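Local coordinates for protein cell death-related nuclease 4 (Caenorhabditis elegans, PDB 5DK5) that degrades RNA and DNA from the 3' end as a metal-dependent DEDDh-family exonuclease and takes part in apoptotic DNA degradation, at residues I173-I185 with D194-M208. Residues are numbered along the deposited sequence; the frame is centred on the assembly and turned at random.
Sequences IGKMNEYYDLPTI and DCLNIATILQRMINM
Ile201 meets Met176, Asn177 and Leu182 at the apolar centre. Its CD1 lies 3.7 Å from Met176 CB, and its CG1 packs 3.9 Å from Leu182 CD1. Ile173 is a knob in the hole formed by Asp194, Asn197, Ile198 and Ile201. With CG1 beside the backbone N (chi1 -67°), its CG2 is anti to that N and reaches Asn197 CB. Leu182 CD2 covers one face of the Arg204 guanidinium. Tyr180 OH is buried without a polar partner.

Asn197 forms the polar edge. Ile185 N donates to Asn197 OD1 (2.9 Å), and Asn197 ND2 donates to Ile185 O (2.8 Å), both on in-plane lone pairs. Asn177 ND2 reaches the same OD1 from above the carbonyl plane (3.1 Å), and a water donates to both Asn177 OD1 and Asn197 OD1. A leucine in place of Asn197 would probably leave Ile185 N and O and Asn177 ND2 without these mates, and the loop after helix 172-179 less firmly fixed.

Helix 172-179 ends in a Schellman motif at Asp181. The axes of 173-179 and 194-207 run 41° apart. Helix 191-207 packs on strands 20-28 and 41-50, and its Asp194 lies beside Asp25 and Glu27 at the magnesium site, while helix 151-161 touches both helices.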
loop_
_atom_site.group_PDB
_atom_site.type_symbol
_atom_site.label_atom_id
_atom_site.label_comp_id
_atom_site.label_asym_id
_atom_site.label_seq_id
_atom_site.Cartn_x
_atom_site.Cartn_y
_atom_site.Cartn_z
ATOM N N ILE B 173 8.280 10.481 23.204
ATOM C CA ILE B 173 8.784 9.478 24.135
ATOM C C ILE B 173 10.286 9.647 24.335
ATOM O O ILE B 173 10.790 9.515 25.450
ATOM C CB ILE B 173 8.490 8.046 23.641
ATOM C CG1 ILE B 173 6.982 7.785 23.656
ATOM C CG2 ILE B 173 9.208 7.009 24.515
ATOM C CD1 ILE B 173 6.565 6.498 22.967
ATOM N N GLY B 174 10.993 9.936 23.248
ATOM C CA GLY B 174 12.430 10.128 23.300
ATOM C C GLY B 174 12.828 11.313 24.158
ATOM O O GLY B 174 13.797 11.243 24.914
ATOM N N LYS B 175 12.082 12.407 24.037
ATOM C CA LYS B 175 12.341 13.608 24.826
ATOM C C LYS B 175 12.080 13.361 26.307
ATOM O O LYS B 175 12.882 13.740 27.160
ATOM C CB LYS B 175 11.477 14.770 24.334
ATOM C CG LYS B 175 11.991 15.429 23.067
ATOM C CD LYS B 175 11.028 16.493 22.568
ATOM C CE LYS B 175 11.532 17.142 21.291
ATOM N NZ LYS B 175 10.599 18.189 20.795
ATOM N N MET B 176 10.952 12.725 26.602
ATOM C CA MET B 176 10.561 12.457 27.979
ATOM C C MET B 176 11.543 11.509 28.662
ATOM O O MET B 176 11.875 11.693 29.832
ATOM C CB MET B 176 9.145 11.882 28.023
ATOM C CG MET B 176 8.075 12.902 27.675
ATOM S SD MET B 176 6.385 12.296 27.859
ATOM C CE MET B 176 6.298 11.101 26.529
ATOM N N ASN B 177 12.015 10.503 27.936
ATOM C CA ASN B 177 13.002 9.579 28.482
ATOM C C ASN B 177 14.341 10.268 28.734
ATOM O O ASN B 177 15.049 9.937 29.686
ATOM C CB ASN B 177 13.206 8.385 27.545
ATOM C CG ASN B 177 12.234 7.246 27.815
ATOM O OD1 ASN B 177 11.671 7.131 28.902
ATOM N ND2 ASN B 177 12.046 6.387 26.820
ATOM N N GLU B 178 14.687 11.223 27.878
ATOM C CA GLU B 178 15.945 11.947 28.015
ATOM C C GLU B 178 15.881 12.936 29.175
ATOM O O GLU B 178 16.880 13.178 29.853
ATOM C CB GLU B 178 16.286 12.682 26.718
ATOM C CG GLU B 178 17.656 13.352 26.724
ATOM C CD GLU B 178 17.989 14.011 25.399
ATOM O OE1 GLU B 178 17.113 14.035 24.508
ATOM O OE2 GLU B 178 19.126 14.505 25.247
ATOM N N TYR B 179 14.701 13.504 29.402
ATOM C CA TYR B 179 14.518 14.497 30.454
ATOM C C TYR B 179 14.685 13.877 31.837
ATOM O O TYR B 179 15.385 14.422 32.691
ATOM C CB TYR B 179 13.138 15.147 30.337
ATOM C CG TYR B 179 12.903 16.267 31.326
ATOM C CD1 TYR B 179 13.237 17.577 31.012
ATOM C CD2 TYR B 179 12.345 16.014 32.572
ATOM C CE1 TYR B 179 13.022 18.604 31.911
ATOM C CE2 TYR B 179 12.127 17.035 33.478
ATOM C CZ TYR B 179 12.468 18.328 33.142
ATOM O OH TYR B 179 12.254 19.347 34.039
ATOM N N TYR B 180 14.033 12.737 32.049
ATOM C CA TYR B 180 14.090 12.039 33.330
ATOM C C TYR B 180 15.228 11.022 33.361
ATOM O O TYR B 180 15.356 10.254 34.316
ATOM C CB TYR B 180 12.754 11.348 33.616
ATOM C CG TYR B 180 11.594 12.309 33.760
ATOM C CD1 TYR B 180 11.298 12.892 34.984
ATOM C CD2 TYR B 180 10.798 12.638 32.672
ATOM C CE1 TYR B 180 10.241 13.774 35.120
ATOM C CE2 TYR B 180 9.741 13.516 32.797
ATOM C CZ TYR B 180 9.466 14.082 34.022
ATOM O OH TYR B 180 8.414 14.959 34.150
ATOM N N ASP B 181 16.056 11.030 32.319
ATOM C CA ASP B 181 17.187 10.113 32.211
ATOM C C ASP B 181 16.730 8.666 32.384
ATOM O O ASP B 181 17.256 7.931 33.222
ATOM C CB ASP B 181 18.261 10.462 33.249
ATOM C CG ASP B 181 19.616 9.859 32.915
ATOM O OD1 ASP B 181 19.670 8.884 32.135
ATOM O OD2 ASP B 181 20.634 10.366 33.433
ATOM N N LEU B 182 15.740 8.271 31.589
ATOM C CA LEU B 182 15.220 6.910 31.617
ATOM C C LEU B 182 15.786 6.108 30.448
ATOM O O LEU B 182 15.811 6.598 29.320
ATOM C CB LEU B 182 13.692 6.917 31.557
ATOM C CG LEU B 182 12.967 7.542 32.751
ATOM C CD1 LEU B 182 11.479 7.646 32.464
ATOM C CD2 LEU B 182 13.208 6.736 34.018
ATOM N N PRO B 183 16.248 4.873 30.710
ATOM C CA PRO B 183 16.741 4.047 29.601
ATOM C C PRO B 183 15.624 3.661 28.640
ATOM O O PRO B 183 14.581 3.174 29.079
ATOM C CB PRO B 183 17.310 2.813 30.306
ATOM C CG PRO B 183 16.586 2.747 31.600
ATOM C CD PRO B 183 16.340 4.168 32.001
ATOM N N THR B 184 15.841 3.882 27.348
ATOM C CA THR B 184 14.839 3.562 26.339
ATOM C C THR B 184 14.523 2.071 26.348
ATOM O O THR B 184 15.396 1.235 26.112
ATOM C CB THR B 184 15.304 3.980 24.928
ATOM O OG1 THR B 184 15.410 5.408 24.865
ATOM C CG2 THR B 184 14.321 3.507 23.856
ATOM N N ILE B 185 13.266 1.748 26.633
ATOM C CA ILE B 185 12.811 0.366 26.636
ATOM C C ILE B 185 12.646 -0.127 25.200
ATOM O O ILE B 185 11.909 0.469 24.411
ATOM C CB ILE B 185 11.480 0.217 27.401
ATOM C CG1 ILE B 185 11.676 0.607 28.870
ATOM C CG2 ILE B 185 10.960 -1.208 27.302
ATOM C CD1 ILE B 185 10.392 0.687 29.674
ATOM N N ASP B 194 6.355 1.015 23.108
ATOM C CA ASP B 194 5.888 2.379 23.325
ATOM C C ASP B 194 5.047 2.442 24.594
ATOM O O ASP B 194 5.207 3.347 25.409
ATOM C CB ASP B 194 5.077 2.877 22.127
ATOM C CG ASP B 194 5.925 3.061 20.884
ATOM O OD1 ASP B 194 7.075 2.576 20.869
ATOM O OD2 ASP B 194 5.440 3.687 19.918
ATOM N N CYS B 195 4.157 1.467 24.753
ATOM C CA CYS B 195 3.308 1.385 25.936
ATOM C C CYS B 195 4.143 1.322 27.211
ATOM O O CYS B 195 3.866 2.029 28.179
ATOM C CB CYS B 195 2.396 0.160 25.854
ATOM S SG CYS B 195 1.017 0.335 24.707
ATOM N N LEU B 196 5.166 0.474 27.201
ATOM C CA LEU B 196 6.026 0.301 28.365
ATOM C C LEU B 196 6.813 1.571 28.669
ATOM O O LEU B 196 6.969 1.946 29.831
ATOM C CB LEU B 196 6.982 -0.874 28.147
ATOM C CG LEU B 196 6.336 -2.260 28.073
ATOM C CD1 LEU B 196 7.362 -3.307 27.666
ATOM C CD2 LEU B 196 5.683 -2.641 29.394
ATOM N N ASN B 197 7.307 2.232 27.627
ATOM C CA ASN B 197 8.047 3.477 27.802
ATOM C C ASN B 197 7.161 4.579 28.371
ATOM O O ASN B 197 7.556 5.286 29.297
ATOM C CB ASN B 197 8.656 3.934 26.475
ATOM C CG ASN B 197 9.967 3.240 26.168
ATOM O OD1 ASN B 197 10.974 3.469 26.840
ATOM N ND2 ASN B 197 9.966 2.391 25.145
ATOM N N ILE B 198 5.961 4.717 27.817
ATOM C CA ILE B 198 5.014 5.721 28.287
ATOM C C ILE B 198 4.613 5.435 29.731
ATOM O O ILE B 198 4.481 6.354 30.541
ATOM C CB ILE B 198 3.756 5.769 27.394
ATOM C CG1 ILE B 198 4.117 6.287 26.001
ATOM C CG2 ILE B 198 2.683 6.669 28.010
ATOM C CD1 ILE B 198 3.025 6.093 24.961
ATOM N N ALA B 199 4.420 4.158 30.043
ATOM C CA ALA B 199 4.032 3.747 31.388
ATOM C C ALA B 199 5.118 4.090 32.403
ATOM O O ALA B 199 4.829 4.601 33.484
ATOM C CB ALA B 199 3.734 2.258 31.418
ATOM N N THR B 200 6.367 3.806 32.049
ATOM C CA THR B 200 7.493 4.091 32.932
ATOM C C THR B 200 7.664 5.598 33.104
ATOM O O THR B 200 7.946 6.077 34.202
ATOM C CB THR B 200 8.798 3.483 32.393
ATOM O OG1 THR B 200 8.613 2.080 32.168
ATOM C CG2 THR B 200 9.941 3.686 33.378
ATOM N N ILE B 201 7.494 6.337 32.013
ATOM C CA ILE B 201 7.524 7.793 32.064
ATOM C C ILE B 201 6.406 8.296 32.969
ATOM O O ILE B 201 6.633 9.130 33.845
ATOM C CB ILE B 201 7.377 8.414 30.659
ATOM C CG1 ILE B 201 8.624 8.129 29.821
ATOM C CG2 ILE B 201 7.165 9.927 30.743
ATOM C CD1 ILE B 201 8.412 8.305 28.331
ATOM N N LEU B 202 5.201 7.779 32.747
ATOM C CA LEU B 202 4.036 8.146 33.545
ATOM C C LEU B 202 4.302 7.925 35.029
ATOM O O LEU B 202 3.989 8.777 35.858
ATOM C CB LEU B 202 2.814 7.336 33.101
ATOM C CG LEU B 202 1.550 7.452 33.956
ATOM C CD1 LEU B 202 1.013 8.872 33.949
ATOM C CD2 LEU B 202 0.494 6.478 33.464
ATOM N N GLN B 203 4.887 6.776 35.353
ATOM C CA GLN B 203 5.197 6.427 36.733
ATOM C C GLN B 203 6.208 7.399 37.331
ATOM O O GLN B 203 5.983 7.968 38.398
ATOM C CB GLN B 203 5.739 4.998 36.808
ATOM C CG GLN B 203 5.995 4.493 38.219
ATOM C CD GLN B 203 6.454 3.050 38.244
ATOM O OE1 GLN B 203 7.350 2.657 37.496
ATOM N NE2 GLN B 203 5.834 2.245 39.101
ATOM N N ARG B 204 7.323 7.582 36.630
ATOM C CA ARG B 204 8.382 8.475 37.089
ATOM C C ARG B 204 7.869 9.897 37.266
ATOM O O ARG B 204 8.296 10.610 38.173
ATOM C CB ARG B 204 9.557 8.459 36.105
ATOM C CG ARG B 204 10.661 9.470 36.409
ATOM C CD ARG B 204 11.306 9.233 37.766
ATOM N NE ARG B 204 12.094 8.004 37.791
ATOM C CZ ARG B 204 13.365 7.913 37.408
ATOM N NH1 ARG B 204 14.019 8.979 36.962
ATOM N NH2 ARG B 204 13.988 6.745 37.471
ATOM N N MET B 205 6.954 10.307 36.394
ATOM C CA MET B 205 6.432 11.664 36.433
ATOM C C MET B 205 5.687 11.955 37.734
ATOM O O MET B 205 5.926 12.986 38.361
ATOM C CB MET B 205 5.518 11.921 35.234
ATOM C CG MET B 205 6.277 12.297 33.972
ATOM S SD MET B 205 5.223 12.523 32.527
ATOM C CE MET B 205 4.220 13.917 33.037
ATOM N N ILE B 206 4.793 11.058 38.147
ATOM C CA ILE B 206 4.018 11.297 39.362
ATOM C C ILE B 206 4.920 11.157 40.582
ATOM O O ILE B 206 4.689 11.789 41.614
ATOM C CB ILE B 206 2.795 10.341 39.491
ATOM C CG1 ILE B 206 3.198 8.931 39.954
ATOM C CG2 ILE B 206 2.026 10.283 38.176
ATOM C CD1 ILE B 206 2.025 8.084 40.382
ATOM N N ASN B 207 5.951 10.328 40.457
ATOM C CA ASN B 207 6.920 10.155 41.531
ATOM C C ASN B 207 7.793 11.397 41.669
ATOM O O ASN B 207 8.352 11.658 42.733
ATOM C CB ASN B 207 7.785 8.917 41.286
ATOM C CG ASN B 207 6.982 7.628 41.315
ATOM O OD1 ASN B 207 5.826 7.611 41.739
ATOM N ND2 ASN B 207 7.598 6.538 40.873
ATOM N N MET B 208 7.910 12.154 40.580
ATOM C CA MET B 208 8.570 13.455 40.612
ATOM C C MET B 208 7.578 14.549 41.006
ATOM O O MET B 208 7.946 15.719 41.122
ATOM C CB MET B 208 9.200 13.780 39.255
ATOM C CG MET B 208 10.428 12.944 38.912
ATOM S SD MET B 208 11.853 13.316 39.955
ATOM C CE MET B 208 13.148 12.429 39.089
HETATM O O HOH W 1 10.960 4.402 29.881
#